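Local coordinates for protein Vlm2 (Streptomyces tsusimaensis, PDB 6ECC) that probably extends peptide intermediates carried on phosphopantetheine as a nonribosomal peptide synthetase subunit, whose C-terminal thioesterase domain, the part described here, probably releases the product, at residues V29-R34 against G65-V70; P45-T50 against H110-H115; T50-I55 against P198-F203; H60-G65 against V285-D290. All blocks are in the same frame, centred on the assembly; numbering follows the deposited sequence.

Interaction 1 (V29-R34 against G65-V70)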
loop_
_atom_site.group_PDB
_atom_site.type_symbol
_atom_site.label_atom_id
_atom_site.label_comp_id
_atom_site.label_asym_id
_atom_site.label_seq_id
_atom_site.Cartn_x
_atom_site.Cartn_y
_atom_site.Cartn_z
ATOM N N VAL A 29 2.621 9.707 7.036
ATOM C CA VAL A 29 3.500 10.575 6.236
ATOM C C VAL A 29 2.707 11.115 5.043
ATOM O O VAL A 29 2.114 10.352 4.286
ATOM C CB VAL A 29 4.732 9.776 5.737
ATOM C CG1 VAL A 29 5.586 10.692 4.762
ATOM C CG2 VAL A 29 5.618 9.389 6.941
ATOM N N ARG A 30 2.725 12.419 4.822
ATOM C CA ARG A 30 1.997 12.973 3.673
ATOM C C ARG A 30 2.815 12.758 2.413
ATOM O O ARG A 30 4.002 13.071 2.388
ATOM C CB ARG A 30 1.747 14.462 3.892
ATOM C CG ARG A 30 0.991 15.145 2.744
ATOM C CD ARG A 30 -0.465 14.601 2.597
ATOM N NE ARG A 30 -1.208 15.407 1.647
ATOM C CZ ARG A 30 -1.984 16.428 1.997
ATOM N NH1 ARG A 30 -2.149 16.742 3.286
ATOM N NH2 ARG A 30 -2.611 17.115 1.052
ATOM N N LEU A 31 2.198 12.236 1.359
ATOM C CA LEU A 31 2.970 11.894 0.146
ATOM C C LEU A 31 2.801 12.845 -1.006
ATOM O O LEU A 31 3.553 12.740 -1.992
ATOM C CB LEU A 31 2.600 10.522 -0.400
ATOM C CG LEU A 31 2.879 9.387 0.561
ATOM C CD1 LEU A 31 2.453 8.041 0.017
ATOM C CD2 LEU A 31 4.340 9.386 0.968
ATOM N N ASN A 32 1.851 13.730 -0.952
ATOM C CA ASN A 32 1.622 14.633 -2.047
ATOM C C ASN A 32 1.429 16.059 -1.558
ATOM O O ASN A 32 1.201 16.273 -0.369
ATOM C CB ASN A 32 0.385 14.213 -2.895
ATOM C CG ASN A 32 -0.986 14.391 -2.130
ATOM O OD1 ASN A 32 -1.071 14.292 -0.884
ATOM N ND2 ASN A 32 -2.056 14.608 -2.894
ATOM N N PRO A 33 1.461 17.068 -2.444
ATOM C CA PRO A 33 1.293 18.466 -2.001
ATOM C C PRO A 33 -0.100 18.744 -1.470
ATOM O O PRO A 33 -1.095 18.182 -1.940
ATOM C CB PRO A 33 1.536 19.273 -3.279
ATOM C CG PRO A 33 2.091 18.293 -4.296
ATOM C CD PRO A 33 1.615 16.948 -3.906
ATOM N N ARG A 34 -0.168 19.652 -0.498
ATOM C CA ARG A 34 -1.435 20.004 0.139
ATOM C C ARG A 34 -2.365 20.761 -0.829
ATOM O O ARG A 34 -1.935 21.351 -1.831
ATOM C CB ARG A 34 -1.166 20.827 1.409
ATOM N N GLY A 65 -7.397 14.079 -3.060
ATOM C CA GLY A 65 -7.006 15.145 -2.153
ATOM C C GLY A 65 -5.716 14.765 -1.438
ATOM O O GLY A 65 -4.616 14.963 -1.938
ATOM N N GLU A 66 -5.858 14.260 -0.229
ATOM C CA GLU A 66 -4.729 14.000 0.665
ATOM C C GLU A 66 -4.274 12.566 0.458
ATOM O O GLU A 66 -5.081 11.637 0.635
ATOM C CB GLU A 66 -5.184 14.175 2.106
ATOM C CG GLU A 66 -5.594 15.620 2.462
ATOM C CD GLU A 66 -5.873 15.783 3.960
ATOM O OE1 GLU A 66 -6.148 16.921 4.362
ATOM O OE2 GLU A 66 -5.849 14.774 4.724
ATOM N N ILE A 67 -2.985 12.373 0.155
ATOM C CA ILE A 67 -2.428 11.025 -0.006
ATOM C C ILE A 67 -1.420 10.855 1.105
ATOM O O ILE A 67 -0.461 11.627 1.185
ATOM C CB ILE A 67 -1.725 10.848 -1.361
ATOM C CG1 ILE A 67 -2.623 11.165 -2.571
ATOM C CG2 ILE A 67 -1.224 9.426 -1.463
ATOM C CD1 ILE A 67 -3.701 10.186 -2.736
ATOM N N HIS A 68 -1.612 9.851 1.924
ATOM C CA HIS A 68 -0.688 9.527 2.975
ATOM C C HIS A 68 -0.159 8.114 2.811
ATOM O O HIS A 68 -0.729 7.292 2.121
ATOM C CB HIS A 68 -1.362 9.576 4.340
ATOM C CG HIS A 68 -1.847 10.927 4.768
ATOM N ND1 HIS A 68 -3.136 11.376 4.559
ATOM C CD2 HIS A 68 -1.222 11.896 5.486
ATOM C CE1 HIS A 68 -3.276 12.573 5.106
ATOM N NE2 HIS A 68 -2.128 12.916 5.670
ATOM N N GLY A 69 0.972 7.849 3.457
ATOM C CA GLY A 69 1.447 6.475 3.635
ATOM C C GLY A 69 1.739 6.285 5.110
ATOM O O GLY A 69 2.013 7.244 5.813
ATOM N N VAL A 70 1.656 5.035 5.572
ATOM C CA VAL A 70 2.051 4.696 6.922
ATOM C C VAL A 70 3.462 4.137 6.868
ATOM O O VAL A 70 3.766 3.213 6.089
ATOM C CB VAL A 70 1.085 3.687 7.572
ATOM C CG1 VAL A 70 1.596 3.375 8.974
ATOM C CG2 VAL A 70 -0.232 4.281 7.621
HETATM O O HOH W 1 -3.594 17.662 -2.551
#
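G65 O receives N32 ND2 where the edge strand 27-30 pairs antiparallel with strand 67-71 of the mixed alpha/beta-hydrolase sheet. The bond, 2.8 Å from N32 ND2 to G65 O, is nearly straight and lies in the amide plane; a water joins G65 O to P33 O. E66 passes under one face of the R30 guanidinium, its CG 3.6 Å from R30 NH2, the side chains crossing at about a right angle. At I67 the backbone N donates to N32 OD1 (2.9 Å) from above the carbonyl plane, while R30 NE reaches OD1 from the opposite face, so two donors grip one oxygen. N32 CG sits between its own N and carbonyl carbon (chi1 69°), which turns the amide across I67. With an alanine at N32, G65 O would probably lose a donor and both I67 N and R30 NE their acceptor, freeing the guanidinium to turn. I67 O accepts from L31 N at 2.7 Å. H68 faces R30 as a non-hydrogen-bonded pair, and R30 CD lies over the imidazole face, 4.1 Å from its centroid. G69 closes a hydrogen-bonded pair with V29, V29 N reaching G69 O at 2.8 Å and G69 N returning to V29 O.

Interaction 2 (P45-T50 against H110-H115); sequences PPAGGT and HSLGGH
P46 sets its pyrrolidine CB 3.7 Å from the carbonyl O of H110, the residue whose imidazole stacks on the ring of H273 and bonds through NE2 to H273 O. The second imidazole, that of H115, has S111 O at its edge and in its plane; H115 ND1 holds that oxygen by a weak bond, and NE2 reaches P141 O. Between these rings the chain makes the sharp strand-to-helix turn expected of a nucleophile elbow: S111 has a positive phi (53°), and its OG is hydrogen-bonded to H273 NE2, consistent with a Ser-His-Asp triad.

Backbone meets backbone at the next step. P46 CA lies 3.5 Å from G113 N, and P45 O is 3.4 Å from G113 CA; a beta carbon on G113 would run into the P45-P46 peptide. No direct hydrogen bond spans the contact. Instead one water accepts from A47 N (3.0 Å) and L112 N (3.2 Å), two amides placed as in the oxyanion hole of this fold. L112 extends its CG anti to the backbone N (chi1 175°), carrying CD2 to 4.2 Å from A47 CB.

The loop, which follows strand 40-43, folds into a type II turn from P46 to G49, while strand 105-110 leads through the elbow into helix 112-126. P45 packs on M89 and C93 of helix 86-97, A47 on Q216 and L220 of helix 206-220, and L112 also on V227 of helix 224-227.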
loop_
_atom_site.group_PDB
_atom_site.type_symbol
_atom_site.label_atom_id
_atom_site.label_comp_id
_atom_site.label_asym_id
_atom_site.label_seq_id
_atom_site.Cartn_x
_atom_site.Cartn_y
_atom_site.Cartn_z
ATOM N N PRO A 45 2.523 0.084 3.937
ATOM C CA PRO A 45 3.813 -0.170 3.341
ATOM C C PRO A 45 4.023 -1.640 3.000
ATOM O O PRO A 45 3.590 -2.542 3.739
ATOM C CB PRO A 45 4.820 0.276 4.435
ATOM C CG PRO A 45 4.102 0.033 5.743
ATOM C CD PRO A 45 2.615 0.363 5.371
ATOM N N PRO A 46 4.782 -1.911 1.942
ATOM C CA PRO A 46 5.190 -3.294 1.650
ATOM C C PRO A 46 6.331 -3.727 2.559
ATOM O O PRO A 46 6.734 -2.980 3.482
ATOM C CB PRO A 46 5.650 -3.201 0.210
ATOM C CG PRO A 46 6.213 -1.823 0.080
ATOM C CD PRO A 46 5.410 -0.953 1.019
ATOM N N ALA A 47 6.893 -4.878 2.259
ATOM C CA ALA A 47 7.970 -5.427 3.119
ATOM C C ALA A 47 9.064 -4.383 3.239
ATOM O O ALA A 47 9.515 -3.775 2.249
ATOM C CB ALA A 47 8.513 -6.718 2.537
ATOM N N GLY A 48 9.486 -4.130 4.456
ATOM C CA GLY A 48 10.490 -3.126 4.758
ATOM C C GLY A 48 9.902 -1.889 5.394
ATOM O O GLY A 48 10.633 -1.092 6.018
ATOM N N GLY A 49 8.581 -1.683 5.243
ATOM C CA GLY A 49 7.937 -0.701 6.098
ATOM C C GLY A 49 7.975 0.750 5.632
ATOM O O GLY A 49 7.487 1.624 6.360
ATOM N N THR A 50 8.532 1.032 4.462
ATOM C CA THR A 50 8.653 2.384 3.956
ATOM C C THR A 50 7.526 2.695 2.954
ATOM O O THR A 50 6.987 1.819 2.302
ATOM C CB THR A 50 10.037 2.597 3.273
ATOM O OG1 THR A 50 10.143 3.959 2.871
ATOM C CG2 THR A 50 10.112 1.891 1.981
ATOM N N HIS A 110 0.453 -2.048 -2.257
ATOM C CA HIS A 110 1.108 -2.898 -3.240
ATOM C C HIS A 110 1.858 -4.017 -2.519
ATOM O O HIS A 110 2.359 -3.810 -1.434
ATOM C CB HIS A 110 2.086 -2.024 -4.007
ATOM C CG HIS A 110 2.822 -2.718 -5.099
ATOM N ND1 HIS A 110 4.093 -3.235 -4.920
ATOM C CD2 HIS A 110 2.539 -2.841 -6.419
ATOM C CE1 HIS A 110 4.500 -3.767 -6.075
ATOM N NE2 HIS A 110 3.599 -3.508 -7.006
ATOM N N SER A 111 1.915 -5.195 -3.105
ATOM C CA SER A 111 2.637 -6.368 -2.534
ATOM C C SER A 111 2.150 -6.613 -1.110
ATOM O O SER A 111 0.931 -6.619 -0.852
ATOM C CB SER A 111 4.207 -6.267 -2.631
ATOM O OG SER A 111 4.533 -5.974 -3.924
ATOM N N LEU A 112 3.057 -6.815 -0.139
ATOM C CA LEU A 112 2.602 -7.096 1.227
ATOM C C LEU A 112 1.770 -5.922 1.751
ATOM O O LEU A 112 0.897 -6.125 2.614
ATOM C CB LEU A 112 3.822 -7.357 2.144
ATOM C CG LEU A 112 3.465 -7.533 3.593
ATOM C CD1 LEU A 112 2.723 -8.820 3.882
ATOM C CD2 LEU A 112 4.854 -7.518 4.411
ATOM N N GLY A 113 1.989 -4.731 1.211
ATOM C CA GLY A 113 1.184 -3.599 1.633
ATOM C C GLY A 113 -0.293 -3.761 1.286
ATOM O O GLY A 113 -1.147 -3.217 1.981
ATOM N N GLY A 114 -0.608 -4.527 0.229
ATOM C CA GLY A 114 -2.006 -4.820 -0.078
ATOM C C GLY A 114 -2.652 -5.688 0.970
ATOM O O GLY A 114 -3.804 -5.444 1.386
ATOM N N HIS A 115 -1.914 -6.690 1.458
ATOM C CA HIS A 115 -2.452 -7.528 2.536
ATOM C C HIS A 115 -2.614 -6.739 3.826
ATOM O O HIS A 115 -3.591 -6.923 4.573
ATOM C CB HIS A 115 -1.575 -8.759 2.758
ATOM C CG HIS A 115 -1.552 -9.644 1.589
ATOM N ND1 HIS A 115 -0.887 -9.266 0.457
ATOM C CD2 HIS A 115 -2.238 -10.784 1.279
ATOM C CE1 HIS A 115 -1.116 -10.151 -0.501
ATOM N NE2 HIS A 115 -1.983 -11.041 -0.045
HETATM O O HOH W 2 6.238 -6.720 0.009
#

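Interaction 3 (T50-I55 against P198-F203)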
loop_
_atom_site.group_PDB
_atom_site.type_symbol
_atom_site.label_atom_id
_atom_site.label_comp_id
_atom_site.label_asym_id
_atom_site.label_seq_id
_atom_site.Cartn_x
_atom_site.Cartn_y
_atom_site.Cartn_z
ATOM N N THR A 50 8.532 1.032 4.462
ATOM C CA THR A 50 8.653 2.384 3.956
ATOM C C THR A 50 7.526 2.695 2.954
ATOM O O THR A 50 6.987 1.819 2.302
ATOM C CB THR A 50 10.037 2.597 3.273
ATOM O OG1 THR A 50 10.143 3.959 2.871
ATOM C CG2 THR A 50 10.112 1.891 1.981
ATOM N N VAL A 51 7.275 3.984 2.807
ATOM C CA VAL A 51 6.291 4.517 1.848
ATOM C C VAL A 51 6.961 4.992 0.550
ATOM O O VAL A 51 6.274 5.487 -0.347
ATOM C CB VAL A 51 5.554 5.737 2.467
ATOM C CG1 VAL A 51 5.055 5.489 3.799
ATOM C CG2 VAL A 51 6.508 6.880 2.531
ATOM N N LEU A 52 8.282 4.838 0.432
ATOM C CA LEU A 52 9.021 5.432 -0.695
ATOM C C LEU A 52 8.500 4.986 -2.041
ATOM O O LEU A 52 8.569 5.754 -3.025
ATOM C CB LEU A 52 10.504 5.024 -0.637
ATOM C CG LEU A 52 11.260 5.567 0.539
ATOM C CD1 LEU A 52 12.675 5.007 0.484
ATOM C CD2 LEU A 52 11.202 7.097 0.543
ATOM N N GLY A 53 8.118 3.731 -2.128
ATOM C CA GLY A 53 7.584 3.081 -3.297
ATOM C C GLY A 53 6.345 3.759 -3.876
ATOM O O GLY A 53 5.993 3.484 -5.034
ATOM N N TYR A 54 5.643 4.583 -3.080
ATOM C CA TYR A 54 4.384 5.197 -3.523
ATOM C C TYR A 54 4.562 6.644 -3.958
ATOM O O TYR A 54 3.595 7.288 -4.365
ATOM C CB TYR A 54 3.355 5.121 -2.418
ATOM C CG TYR A 54 2.996 3.724 -1.963
ATOM C CD1 TYR A 54 2.309 2.831 -2.776
ATOM C CD2 TYR A 54 3.355 3.271 -0.678
ATOM C CE1 TYR A 54 1.957 1.568 -2.353
ATOM C CE2 TYR A 54 2.995 2.009 -0.241
ATOM C CZ TYR A 54 2.306 1.169 -1.055
ATOM O OH TYR A 54 1.943 -0.056 -0.637
ATOM N N ILE A 55 5.760 7.203 -3.837
ATOM C CA ILE A 55 5.914 8.633 -4.031
ATOM C C ILE A 55 5.630 9.019 -5.481
ATOM O O ILE A 55 4.959 10.025 -5.745
ATOM C CB ILE A 55 7.323 9.066 -3.601
ATOM C CG1 ILE A 55 7.378 9.067 -2.064
ATOM C CG2 ILE A 55 7.658 10.476 -4.163
ATOM C CD1 ILE A 55 8.754 9.195 -1.583
ATOM N N PRO A 198 14.031 15.245 -3.787
ATOM C CA PRO A 198 14.012 15.690 -2.380
ATOM C C PRO A 198 12.864 15.094 -1.593
ATOM O O PRO A 198 12.926 15.035 -0.350
ATOM C CB PRO A 198 13.898 17.217 -2.486
ATOM C CG PRO A 198 13.391 17.478 -3.880
ATOM C CD PRO A 198 13.921 16.373 -4.732
ATOM N N ARG A 199 11.820 14.629 -2.283
ATOM C CA ARG A 199 10.735 13.941 -1.606
ATOM C C ARG A 199 11.216 12.598 -1.053
ATOM O O ARG A 199 10.897 12.242 0.093
ATOM C CB ARG A 199 9.567 13.793 -2.581
ATOM C CG ARG A 199 8.237 13.563 -1.916
ATOM C CD ARG A 199 7.162 14.531 -2.411
ATOM N NE ARG A 199 6.222 14.786 -1.319
ATOM C CZ ARG A 199 5.375 15.811 -1.261
ATOM N NH1 ARG A 199 5.318 16.706 -2.246
ATOM N NH2 ARG A 199 4.587 15.941 -0.202
ATOM N N VAL A 200 12.041 11.874 -1.833
ATOM C CA VAL A 200 12.726 10.674 -1.338
ATOM C C VAL A 200 13.831 11.051 -0.351
ATOM O O VAL A 200 14.031 10.381 0.671
ATOM C CB VAL A 200 13.308 9.837 -2.503
ATOM C CG1 VAL A 200 14.187 8.729 -1.963
ATOM C CG2 VAL A 200 12.215 9.223 -3.425
ATOM N N SER A 201 14.583 12.113 -0.641
ATOM C CA SER A 201 15.647 12.532 0.273
ATOM C C SER A 201 15.096 12.878 1.657
ATOM O O SER A 201 15.788 12.700 2.671
ATOM C CB SER A 201 16.403 13.733 -0.312
ATOM O OG SER A 201 17.500 14.068 0.503
ATOM N N ALA A 202 13.849 13.358 1.711
ATOM C CA ALA A 202 13.207 13.695 2.977
ATOM C C ALA A 202 13.209 12.513 3.960
ATOM O O ALA A 202 13.342 12.716 5.172
ATOM C CB ALA A 202 11.788 14.194 2.687
ATOM N N PHE A 203 13.066 11.272 3.471
ATOM C CA PHE A 203 13.279 10.093 4.321
ATOM C C PHE A 203 14.751 9.642 4.336
ATOM O O PHE A 203 15.391 9.598 5.390
ATOM C CB PHE A 203 12.424 8.901 3.853
ATOM C CG PHE A 203 10.989 9.233 3.517
ATOM C CD1 PHE A 203 10.665 9.846 2.310
ATOM C CD2 PHE A 203 9.953 8.862 4.384
ATOM C CE1 PHE A 203 9.348 10.139 1.981
ATOM C CE2 PHE A 203 8.639 9.146 4.069
ATOM C CZ PHE A 203 8.333 9.793 2.849
#
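F203 drives its ring into a notch lined by V51, L52 and I55, where the segment after strand 40-43 of the alpha/beta-hydrolase fold meets short helix 198-201, which probably belongs to the lid region of the thioesterase. All three aliphatic groups approach the ring obliquely. L52 and F203 slide past each other in opposite directions, and the contact is tight, with L52 CD2 only 3.3 Å from F203 CD1. V51 crosses F203 at about a right angle and sets CG2 at 3.5 Å from F203 CZ; a chi1 of -49° wedges that methyl between the backbone N and carbonyl carbon of V51. I55 comes at the ring from the direction opposite to F203, and its CD1 stops 3.7 Å from F203 CE1.

The same I55 CD1 also packs obliquely on V200 CG2 (3.9 Å), while its other branch, CG2, rests on the aliphatic start of R199. F203 is thus touched from CB and CD1 round to CZ and CE2, and V200 O lies in the ring plane at its edge. Y208 of helix 206-220 packs on F203 as well.

The backbone of the notch is shaped by an ST turn, in which T50 OG1, also bonded to Y208 OH, accepts from L52 N at 3.2 Å.

Interaction 4 (H60-G65 against V285-D290)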
loop_
_atom_site.group_PDB
_atom_site.type_symbol
_atom_site.label_atom_id
_atom_site.label_comp_id
_atom_site.label_asym_id
_atom_site.label_seq_id
_atom_site.Cartn_x
_atom_site.Cartn_y
_atom_site.Cartn_z
ATOM N N HIS A 60 1.774 11.664 -9.396
ATOM C CA HIS A 60 1.040 11.690 -10.672
ATOM C C HIS A 60 -0.464 11.692 -10.517
ATOM O O HIS A 60 -1.166 11.960 -11.485
ATOM C CB HIS A 60 1.429 10.454 -11.490
ATOM C CG HIS A 60 2.787 10.564 -12.115
ATOM N ND1 HIS A 60 3.948 10.277 -11.436
ATOM C CD2 HIS A 60 3.174 10.980 -13.352
ATOM C CE1 HIS A 60 4.991 10.437 -12.246
ATOM N NE2 HIS A 60 4.541 10.859 -13.412
ATOM N N LEU A 61 -0.993 11.370 -9.341
ATOM C CA LEU A 61 -2.439 11.373 -9.149
ATOM C C LEU A 61 -2.958 12.787 -9.234
ATOM O O LEU A 61 -2.378 13.713 -8.670
ATOM C CB LEU A 61 -2.783 10.777 -7.782
ATOM C CG LEU A 61 -2.543 9.301 -7.708
ATOM C CD1 LEU A 61 -2.741 8.830 -6.244
ATOM C CD2 LEU A 61 -3.470 8.486 -8.576
ATOM N N LYS A 62 -4.063 12.951 -9.938
ATOM C CA LYS A 62 -4.721 14.241 -10.064
ATOM C C LYS A 62 -6.115 14.264 -9.495
ATOM O O LYS A 62 -6.629 15.344 -9.228
ATOM C CB LYS A 62 -4.765 14.675 -11.555
ATOM C CG LYS A 62 -3.354 14.829 -12.089
ATOM C CD LYS A 62 -3.274 15.443 -13.561
ATOM C CE LYS A 62 -3.957 14.559 -14.676
ATOM N NZ LYS A 62 -3.276 13.282 -15.204
ATOM N N GLY A 63 -6.694 13.108 -9.209
ATOM C CA GLY A 63 -8.080 13.088 -8.810
ATOM C C GLY A 63 -8.287 12.864 -7.320
ATOM O O GLY A 63 -9.430 12.565 -6.930
ATOM N N PHE A 64 -7.231 13.041 -6.503
ATOM C CA PHE A 64 -7.280 12.766 -5.075
ATOM C C PHE A 64 -6.875 13.991 -4.285
ATOM O O PHE A 64 -6.153 14.870 -4.788
ATOM C CB PHE A 64 -6.391 11.585 -4.747
ATOM C CG PHE A 64 -6.899 10.323 -5.333
ATOM C CD1 PHE A 64 -6.655 10.000 -6.637
ATOM C CD2 PHE A 64 -7.690 9.461 -4.575
ATOM C CE1 PHE A 64 -7.150 8.826 -7.232
ATOM C CE2 PHE A 64 -8.195 8.262 -5.166
ATOM C CZ PHE A 64 -7.917 7.948 -6.480
ATOM N N GLY A 65 -7.397 14.079 -3.060
ATOM C CA GLY A 65 -7.006 15.145 -2.153
ATOM C C GLY A 65 -5.716 14.765 -1.438
ATOM O O GLY A 65 -4.616 14.963 -1.938
ATOM N N VAL A 285 -0.920 4.214 -14.589
ATOM C CA VAL A 285 -1.538 3.668 -13.381
ATOM C C VAL A 285 -2.292 4.759 -12.648
ATOM O O VAL A 285 -3.453 4.590 -12.234
ATOM C CB VAL A 285 -0.476 3.003 -12.472
ATOM C CG1 VAL A 285 -1.138 2.564 -11.154
ATOM C CG2 VAL A 285 0.144 1.767 -13.194
ATOM N N ALA A 286 -1.648 5.892 -12.474
ATOM C CA ALA A 286 -2.299 7.021 -11.825
ATOM C C ALA A 286 -3.538 7.461 -12.562
ATOM O O ALA A 286 -4.561 7.744 -11.930
ATOM C CB ALA A 286 -1.324 8.190 -11.643
ATOM N N GLN A 287 -3.469 7.582 -13.894
ATOM C CA GLN A 287 -4.646 8.011 -14.637
ATOM C C GLN A 287 -5.813 7.045 -14.443
ATOM O O GLN A 287 -6.977 7.468 -14.365
ATOM C CB GLN A 287 -4.301 8.105 -16.133
ATOM C CG GLN A 287 -4.940 9.228 -16.809
ATOM C CD GLN A 287 -4.199 9.590 -18.078
ATOM O OE1 GLN A 287 -3.888 8.717 -18.902
ATOM N NE2 GLN A 287 -3.878 10.873 -18.224
ATOM N N LEU A 288 -5.513 5.762 -14.316
ATOM C CA LEU A 288 -6.555 4.747 -14.129
ATOM C C LEU A 288 -7.093 4.751 -12.699
ATOM O O LEU A 288 -8.298 4.530 -12.493
ATOM C CB LEU A 288 -6.048 3.375 -14.493
ATOM C CG LEU A 288 -5.922 3.237 -16.008
ATOM C CD1 LEU A 288 -5.041 2.084 -16.446
ATOM C CD2 LEU A 288 -7.288 3.008 -16.615
ATOM N N LEU A 289 -6.243 4.971 -11.698
ATOM C CA LEU A 289 -6.785 5.191 -10.332
ATOM C C LEU A 289 -7.694 6.410 -10.312
ATOM O O LEU A 289 -8.740 6.426 -9.647
ATOM C CB LEU A 289 -5.662 5.403 -9.309
ATOM C CG LEU A 289 -5.311 4.176 -8.463
ATOM C CD1 LEU A 289 -4.640 3.128 -9.387
ATOM C CD2 LEU A 289 -4.306 4.583 -7.377
ATOM N N ASP A 290 -7.253 7.488 -10.968
ATOM C CA ASP A 290 -8.063 8.691 -11.014
ATOM C C ASP A 290 -9.411 8.382 -11.638
ATOM O O ASP A 290 -10.475 8.783 -11.132
ATOM C CB ASP A 290 -7.365 9.810 -11.833
ATOM C CG ASP A 290 -6.275 10.515 -11.116
ATOM O OD1 ASP A 290 -6.174 10.493 -9.899
ATOM O OD2 ASP A 290 -5.437 11.177 -11.821
HETATM O O HOH W 3 -3.169 11.012 -13.184
#
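The carboxylate of D290 reaches across from helix 281-293 to the backbone amides of K62 and G63, just past the end of helix 55-60. D290 holds CG anti to its carbonyl carbon (chi1 -78°), which brings both oxygens to the K62-G63 backbone. D290 OD2 takes K62 N on its syn lone pair at 2.9 Å, whereas OD1 accepts weakly from G63 N at 2.8 Å. F64 sets its ring edge, at CE1, 3.3 Å from D290 OD1, the ring and carboxylate planes 31° apart.

L61 also holds CG anti to its carbonyl carbon (chi1 -71°), which sends CD2 against A286 CB (3.8 Å) and L289 CB; H60 CB adds to the packing on A286. The K62 chain, bent at chi3 and chi4, runs beside Q287, both pointing the same way. K62 NZ stays 4.5 Å from D290 OD2, beyond a salt bridge, but one water donates to OD2 and H60 O and accepts from NZ.

With an alanine at D290, the amides of K62 and G63 would probably lose their acceptor and the bridging water one of its three partners. The carboxylate thus acts chiefly as an acceptor for main-chain N-H groups, its negative charge probably eased by the nearby lysine.

Interactions 1, 2 and 3 touch one another, V70 O lying 3.2 Å from P45 CD and 3.5 Å from V51 CG1. Interactions 2 and 3 share T50, and a probable hydrogen bond from H110 N to Y54 OH (3.0 Å) ties the putative nucleophile elbow to the segment packed on helix 198-201. Interaction 3 also reaches the edge strand, where V29 CG1 lies 3.5 Å from F203 CZ; the centres of interactions 1 and 3 are about 11 Å apart. Interaction 4 shares G65 with interaction 1 and touches it through I67 CD1 and L61 CD1 (3.9 Å). It stands apart from the presumed active site, its centre about 20 Å from that of interaction 2.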